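Local coordinates for conserved hypothetical protein (Agrobacterium tumefaciens, PDB 2FEX) that is of unknown function but belongs to the DJ-1/PfpI family, whose members often use a reactive cysteine at the end of a central strand, at residues 66-71 with 96-101. Numbering follows the deposited sequence.
Sequences ALVIPG and LVAGIC
The flat groups joining L67 and I69 to L96, A98 and I100 are peptide amides, hydrogen-bonded in a parallel ladder whose two faces are both packed with apolar side chains. On one face A66, V68, L96, A98 and I100 line up, with F161 of helix 158-168 lying against V68, A98 and I100. The other carries L67, I69 and V97, roofed by helices 84-92 and 102-109. At the edges of the strands, L67 and I69 each use both N-H and C=O. L67 N donates to L96 O (3.0 Å, N-H...O 167°) and I69 N to A98 O (2.7 Å). In return, A98 N donates to L67 O at 2.8 Å. The last rung, I100 N to I69 O, stretches to 3.2 Å. CA-H groups of V68 and G99 add weaker contacts to the same carbonyls.

These are neighbouring central strands of the Rossmann-like sheet of the DJ-1/PfpI family, linked by a right-handed crossover through helix 84-92. Strand 96-100 runs directly into helix 102-109, with C101 at the N-cap; its positive phi (62°) and the G99-C101-A103 spacing are consistent with a nucleophile elbow.

Few side chains touch across the strands, A66 with L96 and V68 with A98 among them. A66 CB sits against L96 CB and CD2, both at 3.8 Å. I100 places CG2 between its own N and carbonyl carbon, the branch that meets P70 CA at 3.6 Å, while CG1 leads off from the other strand. Beyond P70, G71 N turns to E16, which also touches I100 and C101.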
loop_
_atom_site.group_PDB
_atom_site.type_symbol
_atom_site.label_atom_id
_atom_site.label_comp_id
_atom_site.label_asym_id
_atom_site.label_seq_id
_atom_site.Cartn_x
_atom_site.Cartn_y
_atom_site.Cartn_z
ATOM N N ALA A 66 19.026 1.835 -6.129
ATOM C CA ALA A 66 18.171 0.645 -6.296
ATOM C C ALA A 66 17.032 0.974 -7.229
ATOM O O ALA A 66 16.550 2.113 -7.249
ATOM C CB ALA A 66 17.645 0.185 -4.922
ATOM N N LEU A 67 16.631 -0.024 -8.003
ATOM C CA LEU A 67 15.470 0.068 -8.901
ATOM C C LEU A 67 14.449 -0.950 -8.416
ATOM O O LEU A 67 14.708 -2.166 -8.348
ATOM C CB LEU A 67 15.903 -0.300 -10.309
ATOM C CG LEU A 67 14.786 -0.469 -11.321
ATOM C CD1 LEU A 67 14.127 0.938 -11.533
ATOM C CD2 LEU A 67 15.345 -1.027 -12.655
ATOM N N VAL A 68 13.272 -0.458 -8.052
ATOM C CA VAL A 68 12.224 -1.313 -7.440
ATOM C C VAL A 68 11.020 -1.262 -8.349
ATOM O O VAL A 68 10.543 -0.167 -8.682
ATOM C CB VAL A 68 11.835 -0.799 -6.038
ATOM C CG1 VAL A 68 10.644 -1.589 -5.483
ATOM C CG2 VAL A 68 13.053 -0.910 -5.099
ATOM N N ILE A 69 10.578 -2.438 -8.790
ATOM C CA ILE A 69 9.500 -2.524 -9.795
ATOM C C ILE A 69 8.273 -3.233 -9.183
ATOM O O ILE A 69 8.294 -4.454 -8.996
ATOM C CB ILE A 69 9.989 -3.218 -11.089
ATOM C CG1 ILE A 69 11.330 -2.652 -11.544
ATOM C CG2 ILE A 69 8.900 -3.109 -12.152
ATOM C CD1 ILE A 69 11.888 -3.447 -12.743
ATOM N N PRO A 70 7.197 -2.475 -8.842
ATOM C CA PRO A 70 5.984 -3.149 -8.348
ATOM C C PRO A 70 5.252 -3.878 -9.497
ATOM O O PRO A 70 5.389 -3.515 -10.709
ATOM C CB PRO A 70 5.052 -1.998 -7.861
ATOM C CG PRO A 70 5.557 -0.769 -8.728
ATOM C CD PRO A 70 7.093 -1.002 -8.867
ATOM N N GLY A 71 4.443 -4.870 -9.148
ATOM C CA GLY A 71 3.579 -5.489 -10.132
ATOM C C GLY A 71 2.322 -4.698 -10.400
ATOM O O GLY A 71 2.269 -3.471 -10.113
ATOM N N LEU A 96 21.152 -2.732 -6.937
ATOM C CA LEU A 96 20.026 -3.608 -6.588
ATOM C C LEU A 96 18.879 -3.454 -7.587
ATOM O O LEU A 96 18.507 -2.318 -7.897
ATOM C CB LEU A 96 19.485 -3.173 -5.205
ATOM C CG LEU A 96 18.200 -3.831 -4.713
ATOM C CD1 LEU A 96 18.463 -5.362 -4.617
ATOM C CD2 LEU A 96 17.853 -3.264 -3.316
ATOM N N VAL A 97 18.335 -4.570 -8.066
ATOM C CA VAL A 97 17.094 -4.529 -8.882
ATOM C C VAL A 97 16.066 -5.412 -8.145
ATOM O O VAL A 97 16.433 -6.523 -7.775
ATOM C CB VAL A 97 17.319 -5.016 -10.320
ATOM C CG1 VAL A 97 15.985 -5.135 -11.051
ATOM C CG2 VAL A 97 18.201 -3.992 -11.032
ATOM N N ALA A 98 14.848 -4.923 -7.893
ATOM C CA ALA A 98 13.886 -5.691 -7.050
ATOM C C ALA A 98 12.587 -5.691 -7.849
ATOM O O ALA A 98 12.161 -4.618 -8.380
ATOM C CB ALA A 98 13.641 -4.999 -5.727
ATOM N N GLY A 99 11.935 -6.849 -7.905
ATOM C CA GLY A 99 10.650 -6.945 -8.602
ATOM C C GLY A 99 9.727 -7.849 -7.823
ATOM O O GLY A 99 10.153 -8.890 -7.321
ATOM N N ILE A 100 8.462 -7.419 -7.737
ATOM C CA ILE A 100 7.444 -8.179 -6.989
ATOM C C ILE A 100 6.267 -8.537 -7.914
ATOM O O ILE A 100 5.884 -7.762 -8.882
ATOM C CB ILE A 100 7.038 -7.379 -5.728
ATOM C CG1 ILE A 100 5.905 -8.105 -4.971
ATOM C CG2 ILE A 100 6.571 -5.932 -6.145
ATOM C CD1 ILE A 100 5.763 -7.559 -3.491
ATOM N N CYS A 101 5.698 -9.701 -7.650
ATOM C CA CYS A 101 4.449 -10.122 -8.299
ATOM C C CYS A 101 4.682 -10.238 -9.841
ATOM O O CYS A 101 5.695 -10.847 -10.289
ATOM C CB CYS A 101 3.328 -9.100 -7.916
ATOM S SG CYS A 101 1.607 -9.541 -8.297
#